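PDB 5HQA: alpha-glucosidase from Pseudoalteromonas sp. K8, which hydrolyses alpha-glucosides as a calcium-containing member of glycoside hydrolase family 97, with an activity that chloride enhances. Local coordinates for residues V3-G8 with A103-V108; Q59-T64 with Q79-T84; S183-A188 with D244-L249. One frame throughout, in Å; residues are numbered along the deposited sequence. Where two conformers were deposited one is given.

Contact 1: residues V3-G8 with A103-V108; sequences VQSPDG and AFDSGV
Asp7 and Asp105 bring their carboxylates together where two tight turns meet at a margin of the N-terminal beta-sandwich, the mutarotase-like fold of family 97 enzymes. Ser5-Gly8 is a type I turn that follows strand 2-4 of one sheet; Phe104-Gly107, also type I, is the tip of the hairpin formed by strands 95-104 and 107-114 of the other. One direct hydrogen bond joins them: Asp7 N donates to Asp105 OD1 (2.8 Å), reaching the syn side of the carboxylate 19° out of its plane. Asp7 CG lies between its own backbone N and carbonyl carbon (chi1 66°), which lays the acid group over that of Asp105; the two side chains come from opposite directions. The two carboxylates stack with planes 14° apart, and Asp7 OD1 is 3.1 Å from Asp105 OD1, so the like charges probably raise the affinity of one of the pair for a proton. Nearby donors probably temper the repulsion. Ser5 OG gives its hydrogen to Asp7 OD1 (2.7 Å), nearly along the C-O axis, and Asn9 N bonds the same oxygen; a water donates to Asp7 OD2 (2.7 Å) and to the backbone O of Asp105, tying one turn to the other. Pro6 runs across the Asp105 side chain, its CD 3.2 Å from Asp105 OD1. Towards the strands the contact becomes apolar: Ala103 points its methyl at the peptide of Gln4, with Ala103 CB 3.6 Å from Gln4 C, and Val3 CG2 reaches the same Ala103 CB at 4.3 Å.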
loop_
_atom_site.group_PDB
_atom_site.type_symbol
_atom_site.label_atom_id
_atom_site.label_comp_id
_atom_site.label_asym_id
_atom_site.label_seq_id
_atom_site.Cartn_x
_atom_site.Cartn_y
_atom_site.Cartn_z
ATOM N N VAL A 3 -11.088 26.849 -8.479
ATOM C CA VAL A 3 -9.805 26.419 -9.022
ATOM C C VAL A 3 -10.089 25.240 -9.941
ATOM O O VAL A 3 -11.019 24.464 -9.702
ATOM C CB VAL A 3 -8.791 26.052 -7.904
ATOM C CG1 VAL A 3 -9.252 24.820 -7.107
ATOM C CG2 VAL A 3 -7.377 25.855 -8.475
ATOM N N GLN A 4 -9.310 25.131 -11.019
ATOM C CA GLN A 4 -9.511 24.090 -12.020
ATOM C C GLN A 4 -8.208 23.350 -12.275
ATOM O O GLN A 4 -7.114 23.887 -12.078
ATOM C CB GLN A 4 -10.020 24.671 -13.348
ATOM C CG GLN A 4 -11.171 25.646 -13.208
ATOM C CD GLN A 4 -11.609 26.212 -14.552
ATOM O OE1 GLN A 4 -11.010 25.913 -15.589
ATOM N NE2 GLN A 4 -12.655 27.036 -14.537
ATOM N N SER A 5 -8.332 22.111 -12.745
ATOM C CA SER A 5 -7.152 21.381 -13.170
ATOM C C SER A 5 -6.500 22.104 -14.347
ATOM O O SER A 5 -7.133 22.935 -15.003
ATOM C CB SER A 5 -7.520 19.949 -13.564
ATOM O OG SER A 5 -8.518 19.960 -14.570
ATOM N N PRO A 6 -5.229 21.809 -14.629
ATOM C CA PRO A 6 -4.595 22.415 -15.809
ATOM C C PRO A 6 -5.386 22.222 -17.094
ATOM O O PRO A 6 -5.489 23.167 -17.887
ATOM C CB PRO A 6 -3.235 21.711 -15.856
ATOM C CG PRO A 6 -2.942 21.419 -14.410
ATOM C CD PRO A 6 -4.269 21.030 -13.824
ATOM N N ASP A 7 -5.974 21.045 -17.318
ATOM C CA ASP A 7 -6.732 20.838 -18.546
ATOM C C ASP A 7 -8.165 21.355 -18.461
ATOM O O ASP A 7 -8.887 21.297 -19.462
ATOM C CB ASP A 7 -6.718 19.355 -18.951
ATOM C CG ASP A 7 -7.451 18.443 -17.969
ATOM O OD1 ASP A 7 -8.144 18.922 -17.048
ATOM O OD2 ASP A 7 -7.335 17.206 -18.137
ATOM N N GLY A 8 -8.587 21.870 -17.306
ATOM C CA GLY A 8 -9.916 22.434 -17.149
ATOM C C GLY A 8 -11.024 21.442 -16.851
ATOM O O GLY A 8 -12.144 21.872 -16.559
ATOM N N ALA A 103 -5.410 21.279 -7.660
ATOM C CA ALA A 103 -6.210 20.627 -8.693
ATOM C C ALA A 103 -5.269 20.109 -9.772
ATOM O O ALA A 103 -4.609 20.903 -10.458
ATOM C CB ALA A 103 -7.239 21.595 -9.275
ATOM N N PHE A 104 -5.202 18.786 -9.906
ATOM C CA PHE A 104 -4.454 18.092 -10.947
ATOM C C PHE A 104 -5.416 17.593 -12.017
ATOM O O PHE A 104 -6.622 17.477 -11.784
ATOM C CB PHE A 104 -3.693 16.889 -10.385
ATOM C CG PHE A 104 -2.778 17.206 -9.239
ATOM C CD1 PHE A 104 -1.401 17.274 -9.440
ATOM C CD2 PHE A 104 -3.283 17.388 -7.957
ATOM C CE1 PHE A 104 -0.546 17.548 -8.392
ATOM C CE2 PHE A 104 -2.436 17.659 -6.899
ATOM C CZ PHE A 104 -1.063 17.743 -7.119
ATOM N N ASP A 105 -4.871 17.252 -13.188
ATOM C CA ASP A 105 -5.721 16.624 -14.197
ATOM C C ASP A 105 -6.306 15.296 -13.717
ATOM O O ASP A 105 -7.355 14.882 -14.216
ATOM C CB ASP A 105 -4.948 16.409 -15.493
ATOM C CG ASP A 105 -4.660 17.711 -16.212
ATOM O OD1 ASP A 105 -5.294 18.738 -15.870
ATOM O OD2 ASP A 105 -3.812 17.709 -17.130
ATOM N N SER A 106 -5.673 14.629 -12.754
ATOM C CA SER A 106 -6.141 13.332 -12.287
ATOM C C SER A 106 -6.870 13.383 -10.948
ATOM O O SER A 106 -7.273 12.325 -10.447
ATOM C CB SER A 106 -4.963 12.362 -12.185
ATOM O OG SER A 106 -3.988 12.855 -11.281
ATOM N N GLY A 107 -7.057 14.553 -10.349
ATOM C CA GLY A 107 -7.746 14.609 -9.074
ATOM C C GLY A 107 -7.395 15.862 -8.294
ATOM O O GLY A 107 -6.692 16.750 -8.779
ATOM N N VAL A 108 -7.914 15.926 -7.069
ATOM C CA VAL A 108 -7.722 17.108 -6.238
ATOM C C VAL A 108 -7.292 16.699 -4.838
ATOM O O VAL A 108 -7.697 15.657 -4.310
ATOM C CB VAL A 108 -8.991 17.996 -6.173
ATOM C CG1 VAL A 108 -9.539 18.250 -7.561
ATOM C CG2 VAL A 108 -10.045 17.375 -5.286
HETATM O O HOH W 1 -8.731 15.479 -16.623
#

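Contact 2: residues Q59-T64 with Q79-T84; sequences QQSTNT and QHNEVT. With FMT (formic acid), chain I.
A beta hairpin of strands 53-67 and 75-89 pairs Gln59-Asn63 antiparallel with Gln79-Val83. Backbone bonds run both ways at Gln60-Glu82 and Thr62-His80; Thr62 N meets His80 O at 2.9 Å. On the face with Thr62 and Glu82, His80 NE2 donates to Glu82 OE1 (3.2 Å); the oxygen lies in the ring plane, but the nitrogen comes to the anti side of the carboxylate, 31° out of its plane, while ND1 bonds Asp78. Thr62 OG1 sits obliquely to the ring, 3.3 Å from His80 CE1, and a water bridges it to Glu82 OE1. The hairpin lies at one end of the large antiparallel sheet of the N-terminal sandwich, with 53-67 outermost; Arg100 of the next strand forms a salt bridge with Glu82 OE2. An alanine in place of His80 would probably leave Asp78 and Glu82 OE1 without their shared ring and open a gap beside Thr62. Gln60 CG is set between its own backbone N and carbonyl carbon (chi1 58°), which lays the chain alongside Glu82, Gln60 CG 3.9 Å from Glu82 CD; Gln60 NE2 donates to O2 of a formic acid (2.9 Å), probably from the crystallisation liquor. On the other face Gln79 NE2 donates to Asn63 OD1 (2.8 Å) from above the carbonyl plane, 45° out of it.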
loop_
_atom_site.group_PDB
_atom_site.type_symbol
_atom_site.label_atom_id
_atom_site.label_comp_id
_atom_site.label_asym_id
_atom_site.label_seq_id
_atom_site.Cartn_x
_atom_site.Cartn_y
_atom_site.Cartn_z
ATOM N N GLN A 59 -4.032 32.534 -5.503
ATOM C CA GLN A 59 -3.863 31.585 -6.596
ATOM C C GLN A 59 -2.394 31.457 -6.968
ATOM O O GLN A 59 -1.677 32.457 -7.069
ATOM C CB GLN A 59 -4.652 32.028 -7.828
ATOM C CG GLN A 59 -6.120 32.261 -7.567
ATOM C CD GLN A 59 -6.785 32.991 -8.718
ATOM O OE1 GLN A 59 -6.129 33.344 -9.705
ATOM N NE2 GLN A 59 -8.089 33.225 -8.600
ATOM N N GLN A 60 -1.957 30.219 -7.188
ATOM C CA GLN A 60 -0.630 29.956 -7.718
ATOM C C GLN A 60 -0.684 28.625 -8.454
ATOM O O GLN A 60 -1.729 27.977 -8.524
ATOM C CB GLN A 60 0.434 29.981 -6.617
ATOM C CG GLN A 60 0.236 29.014 -5.489
ATOM C CD GLN A 60 0.971 29.465 -4.230
ATOM O OE1 GLN A 60 2.112 29.923 -4.292
ATOM N NE2 GLN A 60 0.308 29.354 -3.088
ATOM N N SER A 61 0.442 28.230 -9.031
ATOM C CA SER A 61 0.426 27.036 -9.862
ATOM C C SER A 61 1.824 26.445 -9.913
ATOM O O SER A 61 2.816 27.112 -9.601
ATOM C CB SER A 61 -0.078 27.351 -11.272
ATOM O OG SER A 61 0.780 28.297 -11.899
ATOM N N THR A 62 1.884 25.182 -10.337
ATOM C CA THR A 62 3.114 24.408 -10.363
ATOM C C THR A 62 3.193 23.652 -11.677
ATOM O O THR A 62 2.197 23.088 -12.145
ATOM C CB THR A 62 3.168 23.420 -9.181
ATOM O OG1 THR A 62 3.222 24.148 -7.947
ATOM C CG2 THR A 62 4.377 22.503 -9.267
ATOM N N ASN A 63 4.385 23.639 -12.268
ATOM C CA ASN A 63 4.639 22.812 -13.448
ATOM C C ASN A 63 6.091 22.353 -13.346
ATOM O O ASN A 63 6.988 22.981 -13.909
ATOM C CB ASN A 63 4.381 23.566 -14.744
ATOM C CG ASN A 63 4.698 22.731 -15.959
ATOM O OD1 ASN A 63 4.800 21.512 -15.875
ATOM N ND2 ASN A 63 4.864 23.378 -17.095
ATOM N N THR A 64 6.307 21.252 -12.633
ATOM C CA THR A 64 7.658 20.808 -12.351
ATOM C C THR A 64 7.713 19.284 -12.401
ATOM O O THR A 64 6.711 18.612 -12.654
ATOM C CB THR A 64 8.126 21.348 -10.996
ATOM O OG1 THR A 64 9.524 21.089 -10.854
ATOM C CG2 THR A 64 7.373 20.676 -9.854
ATOM N N GLN A 79 1.991 18.846 -12.062
ATOM C CA GLN A 79 1.343 19.977 -12.727
ATOM C C GLN A 79 -0.008 20.195 -12.072
ATOM O O GLN A 79 -0.886 19.330 -12.161
ATOM C CB GLN A 79 1.173 19.725 -14.221
ATOM C CG GLN A 79 2.488 19.630 -14.961
ATOM C CD GLN A 79 2.339 19.163 -16.406
ATOM O OE1 GLN A 79 1.449 18.370 -16.732
ATOM N NE2 GLN A 79 3.223 19.650 -17.275
ATOM N N HIS A 80 -0.184 21.338 -11.414
ATOM C CA HIS A 80 -1.459 21.591 -10.761
ATOM C C HIS A 80 -1.670 23.089 -10.626
ATOM O O HIS A 80 -0.723 23.880 -10.664
ATOM C CB HIS A 80 -1.547 20.906 -9.385
ATOM C CG HIS A 80 -0.659 21.509 -8.337
ATOM N ND1 HIS A 80 0.616 21.044 -8.081
ATOM C CD2 HIS A 80 -0.873 22.521 -7.458
ATOM C CE1 HIS A 80 1.153 21.751 -7.100
ATOM N NE2 HIS A 80 0.272 22.658 -6.710
ATOM N N ASN A 81 -2.936 23.469 -10.498
ATOM C CA ASN A 81 -3.294 24.803 -10.048
ATOM C C ASN A 81 -3.659 24.730 -8.573
ATOM O O ASN A 81 -4.150 23.712 -8.087
ATOM C CB ASN A 81 -4.455 25.375 -10.858
ATOM C CG ASN A 81 -4.075 25.646 -12.291
ATOM O OD1 ASN A 81 -2.967 26.113 -12.570
ATOM N ND2 ASN A 81 -4.982 25.350 -13.217
ATOM N N GLU A 82 -3.405 25.820 -7.863
ATOM C CA GLU A 82 -3.507 25.847 -6.415
ATOM C C GLU A 82 -4.275 27.091 -6.000
ATOM O O GLU A 82 -4.102 28.158 -6.595
ATOM C CB GLU A 82 -2.109 25.846 -5.802
ATOM C CG GLU A 82 -2.025 25.753 -4.291
ATOM C CD GLU A 82 -0.584 25.528 -3.841
ATOM O OE1 GLU A 82 0.233 25.063 -4.667
ATOM O OE2 GLU A 82 -0.254 25.825 -2.681
ATOM N N VAL A 83 -5.140 26.957 -5.001
ATOM C CA VAL A 83 -5.762 28.126 -4.391
ATOM C C VAL A 83 -5.799 27.919 -2.886
ATOM O O VAL A 83 -6.121 26.830 -2.401
ATOM C CB VAL A 83 -7.174 28.414 -4.948
ATOM C CG1 VAL A 83 -8.168 27.320 -4.553
ATOM C CG2 VAL A 83 -7.660 29.813 -4.479
ATOM N N THR A 84 -5.437 28.962 -2.145
ATOM C CA THR A 84 -5.593 28.983 -0.701
ATOM C C THR A 84 -6.758 29.909 -0.383
ATOM O O THR A 84 -6.735 31.091 -0.749
ATOM C CB THR A 84 -4.312 29.443 -0.012
ATOM O OG1 THR A 84 -3.235 28.586 -0.410
ATOM C CG2 THR A 84 -4.476 29.369 1.498
HETATM C C FMT I . -0.236 30.943 -0.244
HETATM O O1 FMT I . -0.859 30.768 0.804
HETATM O O2 FMT I . 0.901 30.507 -0.449
HETATM O O HOH W 2 -2.265 29.192 -2.911
HETATM O O HOH W 3 1.435 25.843 -6.963
#

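Contact 3: residues S183-A188 with D244-L249; sequences SIHEAA and DIILNL
Ile246 CD1 comes up to the edge of the His185 imidazole, close to the ring plane, and stops 3.9 Å from His185 CD2; the two side chains cross at about a right angle. The delta methyl gets there through a bent chain, chi2 turning it to -56° rather than extended. The same methyl lies 4.1 Å from Glu186 O, a buried carbonyl oxygen for which the model offers no hydrogen-bond partner. One residue further along the strand, the Ala187 methyl sits against Ile246 and Leu249. Its nearest neighbour there is the beta carbon of Leu249, with Ala187 CB and Leu249 CB 3.7 Å apart, while Ile246 contributes both its backbone oxygen, 4.0 Å from Ala187 CB, and its CG2 branch. The small side chain of Ala187 is consistent with so close an approach of the Ile246 backbone. Past the strand end, Ala188 CB touches Leu249 O at 4.2 Å. All of this is van der Waals packing between strand 181-187 and the short helix 245-248, deep inside the enzyme.

The next shell fixes the groups in place. His185 is held at both ring nitrogens, ND1 by Thr170 OG1 and NE2 by the backbone O of Asp441, so the edge offered to Ile246 has little freedom to turn. Glu186 points its CB away from the helix, and its carboxylate takes up Met195 N, Lys440 and Arg229. Within the short helix Asn248 N bonds Asp244 O (2.9 Å). The helix lies over the large antiparallel sheet: Ile246 and Leu249 rest on Thr230 of strand 224-234, the neighbour of 181-187, and Asn248 reaches Val76 and Asp78 of strand 75-89.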
loop_
_atom_site.group_PDB
_atom_site.type_symbol
_atom_site.label_atom_id
_atom_site.label_comp_id
_atom_site.label_asym_id
_atom_site.label_seq_id
_atom_site.Cartn_x
_atom_site.Cartn_y
_atom_site.Cartn_z
ATOM N N SER A 183 -11.909 7.962 -6.392
ATOM C CA SER A 183 -11.340 7.300 -5.225
ATOM C C SER A 183 -10.940 8.349 -4.205
ATOM O O SER A 183 -10.251 9.317 -4.549
ATOM C CB SER A 183 -10.131 6.443 -5.608
ATOM O OG SER A 183 -9.733 5.638 -4.509
ATOM N N ILE A 184 -11.352 8.145 -2.956
ATOM C CA ILE A 184 -11.079 9.071 -1.863
ATOM C C ILE A 184 -10.004 8.461 -0.972
ATOM O O ILE A 184 -10.082 7.278 -0.617
ATOM C CB ILE A 184 -12.362 9.373 -1.066
ATOM C CG1 ILE A 184 -13.411 9.983 -2.001
ATOM C CG2 ILE A 184 -12.069 10.313 0.122
ATOM C CD1 ILE A 184 -14.778 10.083 -1.374
ATOM N N HIS A 185 -9.015 9.266 -0.599
ATOM C CA HIS A 185 -7.917 8.780 0.229
ATOM C C HIS A 185 -7.318 9.997 0.934
ATOM O O HIS A 185 -7.969 11.043 1.037
ATOM C CB HIS A 185 -6.932 7.988 -0.651
ATOM C CG HIS A 185 -5.862 7.263 0.107
ATOM N ND1 HIS A 185 -6.125 6.454 1.194
ATOM C CD2 HIS A 185 -4.520 7.215 -0.084
ATOM C CE1 HIS A 185 -4.990 5.947 1.644
ATOM N NE2 HIS A 185 -4.002 6.392 0.886
ATOM N N GLU A 186 -6.097 9.863 1.444
ATOM C CA GLU A 186 -5.420 11.001 2.045
ATOM C C GLU A 186 -3.920 10.862 1.814
ATOM O O GLU A 186 -3.419 9.786 1.474
ATOM C CB GLU A 186 -5.766 11.145 3.535
ATOM C CG GLU A 186 -5.617 9.909 4.378
ATOM C CD GLU A 186 -6.010 10.163 5.835
ATOM O OE1 GLU A 186 -6.464 9.211 6.503
ATOM O OE2 GLU A 186 -5.864 11.312 6.316
ATOM N N ALA A 187 -3.202 11.971 1.982
ATOM C CA ALA A 187 -1.769 11.976 1.736
ATOM C C ALA A 187 -1.046 12.692 2.868
ATOM O O ALA A 187 -1.559 13.671 3.425
ATOM C CB ALA A 187 -1.436 12.644 0.386
ATOM N N ALA A 188 0.152 12.194 3.194
ATOM C CA ALA A 188 1.027 12.775 4.215
ATOM C C ALA A 188 0.354 12.757 5.588
ATOM O O ALA A 188 0.197 13.785 6.255
ATOM C CB ALA A 188 1.470 14.199 3.830
ATOM N N ASP A 244 -0.008 10.132 -10.049
ATOM C CA ASP A 244 1.017 10.329 -9.027
ATOM C C ASP A 244 0.565 11.272 -7.912
ATOM O O ASP A 244 1.406 11.817 -7.188
ATOM C CB ASP A 244 2.296 10.881 -9.658
ATOM C CG ASP A 244 2.976 9.885 -10.577
ATOM O OD1 ASP A 244 3.294 8.762 -10.126
ATOM O OD2 ASP A 244 3.200 10.231 -11.758
ATOM N N ILE A 245 -0.741 11.487 -7.763
ATOM C CA ILE A 245 -1.203 12.551 -6.876
ATOM C C ILE A 245 -0.777 12.288 -5.431
ATOM O O ILE A 245 -0.388 13.217 -4.713
ATOM C CB ILE A 245 -2.725 12.738 -7.018
ATOM C CG1 ILE A 245 -3.181 13.979 -6.259
ATOM C CG2 ILE A 245 -3.490 11.492 -6.540
ATOM C CD1 ILE A 245 -4.627 14.322 -6.533
ATOM N N ILE A 246 -0.793 11.025 -4.987
ATOM C CA ILE A 246 -0.438 10.750 -3.592
ATOM C C ILE A 246 1.012 11.145 -3.325
ATOM O O ILE A 246 1.313 11.856 -2.358
ATOM C CB ILE A 246 -0.694 9.274 -3.233
ATOM C CG1 ILE A 246 -2.182 8.923 -3.387
ATOM C CG2 ILE A 246 -0.233 8.995 -1.801
ATOM C CD1 ILE A 246 -3.121 9.818 -2.575
ATOM N N LEU A 247 1.936 10.705 -4.184
ATOM C CA LEU A 247 3.331 11.104 -4.012
ATOM C C LEU A 247 3.497 12.611 -4.118
ATOM O O LEU A 247 4.261 13.214 -3.353
ATOM C CB LEU A 247 4.217 10.422 -5.051
ATOM C CG LEU A 247 4.499 8.929 -4.861
ATOM C CD1 LEU A 247 5.236 8.416 -6.093
ATOM C CD2 LEU A 247 5.326 8.696 -3.603
ATOM N N ASN A 248 2.812 13.238 -5.081
ATOM C CA ASN A 248 3.008 14.670 -5.310
ATOM C C ASN A 248 2.554 15.518 -4.133
ATOM O O ASN A 248 2.992 16.668 -4.003
ATOM C CB ASN A 248 2.274 15.113 -6.573
ATOM C CG ASN A 248 3.131 14.960 -7.814
ATOM O OD1 ASN A 248 4.350 15.129 -7.753
ATOM N ND2 ASN A 248 2.506 14.638 -8.941
ATOM N N LEU A 249 1.693 14.986 -3.274
ATOM C CA LEU A 249 1.220 15.755 -2.136
ATOM C C LEU A 249 2.094 15.580 -0.903
ATOM O O LEU A 249 1.825 16.207 0.120
ATOM C CB LEU A 249 -0.228 15.376 -1.819
ATOM C CG LEU A 249 -1.218 15.851 -2.882
ATOM C CD1 LEU A 249 -2.601 15.381 -2.527
ATOM C CD2 LEU A 249 -1.195 17.385 -3.015
#

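How the contacts relate
From the N terminus, 3-8 leaves strand 2-4 and meets 103-108, so contact 1 closes a long loop made largely of strands. Contact 2 falls wholly within that loop, pairing 59-64 with 79-84 across a short connection. Contact 3 follows in series, its own loop running from 183-188 to 244-249. Contact 1 links the two sheets of the N-terminal sandwich; contact 2 builds one end of the larger sheet, and contact 3 packs a short helix onto it. Contacts 1 and 2 join through neighbouring strands 75-89 and 95-104, with Asn81 bonded to Gln4 and Ala103. Phe104 touches Ile245 and Leu249, connecting contact 1 to contact 3, whereas contacts 2 and 3 do not touch.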